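Local coordinates for protein protease Do-like 1, chloroplastic (Arabidopsis thaliana, PDB 3QO6) that acts as a chloroplast serine protease of the HtrA (Deg) type, needed at high temperature and possibly involved in degrading damaged proteins, at residues 19-32 with 132-144. Numbering follows the deposited sequence.
Sequences TVRLFQENTPSVVY and FAIGNPFGLDHTL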
loop_
_atom_site.group_PDB
_atom_site.type_symbol
_atom_site.label_atom_id
_atom_site.label_comp_id
_atom_site.label_asym_id
_atom_site.label_seq_id
_atom_site.Cartn_x
_atom_site.Cartn_y
_atom_site.Cartn_z
ATOM N N THR B 19 -30.715 1.560 33.329
ATOM C CA THR B 19 -29.498 0.968 32.802
ATOM C C THR B 19 -28.359 1.145 33.809
ATOM O O THR B 19 -27.519 0.251 33.944
ATOM C CB THR B 19 -29.113 1.457 31.336
ATOM O OG1 THR B 19 -28.022 2.355 31.403
ATOM C CG2 THR B 19 -30.264 2.113 30.624
ATOM N N VAL B 20 -28.331 2.257 34.544
ATOM C CA VAL B 20 -27.287 2.426 35.560
ATOM C C VAL B 20 -27.303 1.206 36.501
ATOM O O VAL B 20 -26.258 0.601 36.821
ATOM C CB VAL B 20 -27.528 3.662 36.443
ATOM C CG1 VAL B 20 -26.601 3.607 37.702
ATOM C CG2 VAL B 20 -27.280 4.903 35.634
ATOM N N ARG B 21 -28.513 0.865 36.933
ATOM C CA ARG B 21 -28.728 -0.257 37.817
ATOM C C ARG B 21 -28.320 -1.575 37.175
ATOM O O ARG B 21 -27.502 -2.331 37.733
ATOM C CB ARG B 21 -30.202 -0.312 38.241
ATOM C CG ARG B 21 -30.546 0.645 39.400
ATOM C CD ARG B 21 -32.051 0.733 39.709
ATOM N NE ARG B 21 -32.291 1.733 40.751
ATOM C CZ ARG B 21 -33.488 2.164 41.144
ATOM N NH1 ARG B 21 -34.602 1.690 40.586
ATOM N NH2 ARG B 21 -33.564 3.080 42.104
ATOM N N LEU B 22 -28.888 -1.850 36.004
ATOM C CA LEU B 22 -28.584 -3.077 35.300
ATOM C C LEU B 22 -27.086 -3.278 35.231
ATOM O O LEU B 22 -26.588 -4.379 35.436
ATOM C CB LEU B 22 -29.172 -3.017 33.910
ATOM C CG LEU B 22 -28.977 -4.237 33.030
ATOM C CD1 LEU B 22 -30.064 -4.229 31.953
ATOM C CD2 LEU B 22 -27.558 -4.229 32.422
ATOM N N PHE B 23 -26.353 -2.206 34.969
ATOM C CA PHE B 23 -24.901 -2.325 34.895
ATOM C C PHE B 23 -24.262 -2.676 36.227
ATOM O O PHE B 23 -23.432 -3.573 36.282
ATOM C CB PHE B 23 -24.239 -1.040 34.376
ATOM C CG PHE B 23 -22.747 -1.150 34.260
ATOM C CD1 PHE B 23 -22.171 -1.893 33.234
ATOM C CD2 PHE B 23 -21.919 -0.559 35.208
ATOM C CE1 PHE B 23 -20.783 -2.048 33.158
ATOM C CE2 PHE B 23 -20.539 -0.708 35.141
ATOM C CZ PHE B 23 -19.969 -1.457 34.118
ATOM N N GLN B 24 -24.621 -1.974 37.301
ATOM C CA GLN B 24 -23.998 -2.293 38.577
ATOM C C GLN B 24 -24.352 -3.698 39.030
ATOM O O GLN B 24 -23.492 -4.405 39.555
ATOM C CB GLN B 24 -24.338 -1.260 39.656
ATOM C CG GLN B 24 -25.784 -0.932 39.789
ATOM C CD GLN B 24 -26.043 0.167 40.835
ATOM O OE1 GLN B 24 -25.496 1.281 40.746
ATOM N NE2 GLN B 24 -26.889 -0.146 41.827
ATOM N N GLU B 25 -25.586 -4.129 38.799
ATOM C CA GLU B 25 -25.972 -5.478 39.202
ATOM C C GLU B 25 -25.192 -6.587 38.486
ATOM O O GLU B 25 -24.800 -7.590 39.114
ATOM C CB GLU B 25 -27.450 -5.737 38.936
ATOM C CG GLU B 25 -28.433 -4.943 39.737
ATOM C CD GLU B 25 -29.859 -5.384 39.422
ATOM O OE1 GLU B 25 -30.717 -4.507 39.142
ATOM O OE2 GLU B 25 -30.118 -6.616 39.452
ATOM N N ASN B 26 -24.959 -6.405 37.186
ATOM C CA ASN B 26 -24.300 -7.424 36.385
ATOM C C ASN B 26 -22.838 -7.307 36.057
ATOM O O ASN B 26 -22.235 -8.301 35.682
ATOM C CB ASN B 26 -25.064 -7.615 35.085
ATOM C CG ASN B 26 -26.509 -7.969 35.316
ATOM O OD1 ASN B 26 -26.860 -9.131 35.507
ATOM N ND2 ASN B 26 -27.361 -6.957 35.322
ATOM N N THR B 27 -22.239 -6.124 36.179
ATOM C CA THR B 27 -20.816 -6.012 35.839
ATOM C C THR B 27 -19.978 -6.987 36.661
ATOM O O THR B 27 -18.953 -7.459 36.192
ATOM C CB THR B 27 -20.265 -4.558 35.992
ATOM O OG1 THR B 27 -18.901 -4.521 35.556
ATOM C CG2 THR B 27 -20.325 -4.089 37.406
ATOM N N PRO B 28 -20.412 -7.312 37.897
ATOM C CA PRO B 28 -19.643 -8.253 38.717
ATOM C C PRO B 28 -19.522 -9.622 38.059
ATOM O O PRO B 28 -18.508 -10.289 38.216
ATOM C CB PRO B 28 -20.436 -8.301 40.009
ATOM C CG PRO B 28 -20.937 -6.901 40.123
ATOM C CD PRO B 28 -21.455 -6.670 38.718
ATOM N N SER B 29 -20.543 -10.038 37.317
ATOM C CA SER B 29 -20.495 -11.326 36.632
ATOM C C SER B 29 -19.554 -11.353 35.431
ATOM O O SER B 29 -19.274 -12.420 34.877
ATOM C CB SER B 29 -21.879 -11.717 36.124
ATOM O OG SER B 29 -22.774 -11.901 37.186
ATOM N N VAL B 30 -19.064 -10.199 35.008
ATOM C CA VAL B 30 -18.212 -10.182 33.818
ATOM C C VAL B 30 -16.752 -10.285 34.204
ATOM O O VAL B 30 -16.365 -9.776 35.243
ATOM C CB VAL B 30 -18.508 -8.888 32.925
ATOM C CG1 VAL B 30 -17.549 -8.784 31.770
ATOM C CG2 VAL B 30 -19.933 -8.970 32.363
ATOM N N VAL B 31 -15.954 -10.953 33.368
ATOM C CA VAL B 31 -14.529 -11.129 33.635
ATOM C C VAL B 31 -13.649 -10.779 32.430
ATOM O O VAL B 31 -14.139 -10.762 31.286
ATOM C CB VAL B 31 -14.205 -12.600 34.048
ATOM C CG1 VAL B 31 -15.165 -13.042 35.147
ATOM C CG2 VAL B 31 -14.271 -13.543 32.819
ATOM N N TYR B 32 -12.360 -10.509 32.700
ATOM C CA TYR B 32 -11.377 -10.189 31.667
ATOM C C TYR B 32 -10.547 -11.478 31.433
ATOM O O TYR B 32 -10.183 -12.150 32.376
ATOM C CB TYR B 32 -10.505 -9.030 32.165
ATOM C CG TYR B 32 -9.658 -8.315 31.108
ATOM C CD1 TYR B 32 -9.765 -6.922 30.919
ATOM C CD2 TYR B 32 -8.703 -9.007 30.345
ATOM C CE1 TYR B 32 -8.938 -6.237 29.999
ATOM C CE2 TYR B 32 -7.873 -8.342 29.425
ATOM C CZ TYR B 32 -7.990 -6.958 29.253
ATOM O OH TYR B 32 -7.178 -6.312 28.331
ATOM N N PHE B 132 -27.840 -4.585 26.247
ATOM C CA PHE B 132 -26.706 -4.033 26.958
ATOM C C PHE B 132 -25.510 -4.955 26.768
ATOM O O PHE B 132 -25.579 -6.149 27.084
ATOM C CB PHE B 132 -27.067 -3.916 28.436
ATOM C CG PHE B 132 -28.329 -3.171 28.670
ATOM C CD1 PHE B 132 -28.292 -1.855 29.096
ATOM C CD2 PHE B 132 -29.554 -3.740 28.326
ATOM C CE1 PHE B 132 -29.459 -1.099 29.169
ATOM C CE2 PHE B 132 -30.735 -3.005 28.382
ATOM C CZ PHE B 132 -30.690 -1.674 28.805
ATOM N N ALA B 133 -24.418 -4.411 26.232
ATOM C CA ALA B 133 -23.238 -5.229 26.023
ATOM C C ALA B 133 -22.166 -4.814 27.005
ATOM O O ALA B 133 -21.913 -3.629 27.179
ATOM C CB ALA B 133 -22.735 -5.065 24.620
ATOM N N ILE B 134 -21.558 -5.782 27.678
ATOM C CA ILE B 134 -20.495 -5.474 28.598
ATOM C C ILE B 134 -19.350 -6.351 28.142
ATOM O O ILE B 134 -19.542 -7.539 27.886
ATOM C CB ILE B 134 -20.855 -5.819 30.032
ATOM C CG1 ILE B 134 -22.123 -5.085 30.441
ATOM C CG2 ILE B 134 -19.719 -5.418 30.968
ATOM C CD1 ILE B 134 -22.603 -5.451 31.856
ATOM N N GLY B 135 -18.169 -5.749 28.019
ATOM C CA GLY B 135 -16.984 -6.465 27.579
ATOM C C GLY B 135 -15.735 -5.627 27.821
ATOM O O GLY B 135 -15.749 -4.729 28.674
ATOM N N ASN B 136 -14.669 -5.912 27.063
ATOM C CA ASN B 136 -13.392 -5.200 27.184
ATOM C C ASN B 136 -12.772 -4.820 25.840
ATOM O O ASN B 136 -11.702 -5.306 25.481
ATOM C CB ASN B 136 -12.369 -6.040 27.953
ATOM C CG ASN B 136 -12.916 -6.574 29.257
ATOM O OD1 ASN B 136 -13.288 -5.810 30.144
ATOM N ND2 ASN B 136 -12.980 -7.900 29.374
ATOM N N PRO B 137 -13.440 -3.950 25.071
ATOM C CA PRO B 137 -12.872 -3.554 23.780
ATOM C C PRO B 137 -11.620 -2.725 24.005
ATOM O O PRO B 137 -11.567 -1.903 24.920
ATOM C CB PRO B 137 -13.990 -2.727 23.160
ATOM C CG PRO B 137 -14.661 -2.100 24.393
ATOM C CD PRO B 137 -14.730 -3.273 25.322
ATOM N N PHE B 138 -10.599 -2.945 23.193
ATOM C CA PHE B 138 -9.376 -2.164 23.347
ATOM C C PHE B 138 -8.846 -2.153 24.776
ATOM O O PHE B 138 -8.191 -1.193 25.179
ATOM C CB PHE B 138 -9.632 -0.719 22.907
ATOM C CG PHE B 138 -10.267 -0.613 21.553
ATOM C CD1 PHE B 138 -11.441 0.118 21.373
ATOM C CD2 PHE B 138 -9.719 -1.278 20.465
ATOM C CE1 PHE B 138 -12.070 0.184 20.123
ATOM C CE2 PHE B 138 -10.339 -1.221 19.202
ATOM C CZ PHE B 138 -11.517 -0.485 19.040
ATOM N N GLY B 139 -9.144 -3.197 25.543
ATOM C CA GLY B 139 -8.677 -3.279 26.914
ATOM C C GLY B 139 -9.387 -2.417 27.938
ATOM O O GLY B 139 -8.974 -2.379 29.105
ATOM N N LEU B 140 -10.445 -1.718 27.528
ATOM C CA LEU B 140 -11.197 -0.876 28.454
ATOM C C LEU B 140 -12.110 -1.809 29.254
ATOM O O LEU B 140 -13.141 -2.263 28.794
ATOM C CB LEU B 140 -11.974 0.176 27.660
ATOM C CG LEU B 140 -11.030 1.120 26.890
ATOM C CD1 LEU B 140 -11.771 1.822 25.761
ATOM C CD2 LEU B 140 -10.432 2.140 27.859
ATOM N N ASP B 141 -11.664 -2.111 30.463
ATOM C CA ASP B 141 -12.319 -3.026 31.400
ATOM C C ASP B 141 -13.814 -2.838 31.683
ATOM O O ASP B 141 -14.225 -1.804 32.184
ATOM C CB ASP B 141 -11.529 -2.991 32.729
ATOM C CG ASP B 141 -11.948 -4.088 33.716
ATOM O OD1 ASP B 141 -11.606 -5.282 33.501
ATOM O OD2 ASP B 141 -12.620 -3.752 34.723
ATOM N N HIS B 142 -14.628 -3.847 31.363
ATOM C CA HIS B 142 -16.065 -3.791 31.670
ATOM C C HIS B 142 -16.803 -2.606 31.053
ATOM O O HIS B 142 -17.575 -1.906 31.717
ATOM C CB HIS B 142 -16.278 -3.778 33.209
ATOM C CG HIS B 142 -15.990 -5.093 33.885
ATOM N ND1 HIS B 142 -16.869 -5.680 34.774
ATOM C CD2 HIS B 142 -14.941 -5.946 33.779
ATOM C CE1 HIS B 142 -16.377 -6.835 35.182
ATOM N NE2 HIS B 142 -15.209 -7.020 34.593
ATOM N N THR B 143 -16.561 -2.387 29.772
ATOM C CA THR B 143 -17.204 -1.309 29.060
ATOM C C THR B 143 -18.659 -1.652 28.777
ATOM O O THR B 143 -18.990 -2.773 28.366
ATOM C CB THR B 143 -16.523 -1.072 27.731
ATOM O OG1 THR B 143 -15.257 -0.458 27.968
ATOM C CG2 THR B 143 -17.387 -0.194 26.828
ATOM N N LEU B 144 -19.528 -0.678 28.991
ATOM C CA LEU B 144 -20.926 -0.874 28.703
ATOM C C LEU B 144 -21.299 -0.128 27.410
ATOM O O LEU B 144 -20.926 1.024 27.202
ATOM C CB LEU B 144 -21.769 -0.323 29.861
ATOM C CG LEU B 144 -23.272 -0.162 29.586
ATOM C CD1 LEU B 144 -23.947 -1.495 29.702
ATOM C CD2 LEU B 144 -23.876 0.794 30.543
#
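Leu22 lies over one face of the Phe132 ring, with Leu22 CD1 3.7 Å from the ring centroid in a CH-pi contact. Thr19 meets the same ring at its edge, where Thr19 CB is 3.4 Å from Phe132 CE1. With an alanine at Phe132, the space under Leu22 CD1 would probably be left unfilled and Thr19 would lose the ring edge it leans on. Next to Leu22, and one turn on from Thr19, Phe23 has CG anti to its backbone N (chi1 -179°), which carries the ring in between Ile134 and Leu144. Phe23 CD1 is 3.8 Å from Ile134 CD1, and the ring edge meets the carbonyl oxygen of His142. The other branch of Ile134, CG2, packs on Val30 CG2.

The His142 ring is held in two ways. Its ND1 donates a nearly straight, very short hydrogen bond to Thr27 OG1 (2.5 Å), and Val30 CB covers one face. Asn136 OD1 accepts from His142 N at 2.7 Å, which helps to orient the Asn136 side-chain amide; its ND2 has a weak bond to Gly55 O. The amide plane is inclined only 25° to the Tyr32 ring, and Asn136 CG is 3.6 Å from Tyr32 CD1. The Tyr32 hydroxyl is hydrogen-bonded to Ser54.

His142 and Thr143 both face Gly135 in a G1 beta bulge. Helix 14-26, and the start of strand 30-40 of the first barrel that follows it, pack on strands 130-135 and 143-157 of the second sheet of this trypsin-like fold. Val127 of a second subunit packs on Phe23, and its Gly128 on Thr19 and Leu144.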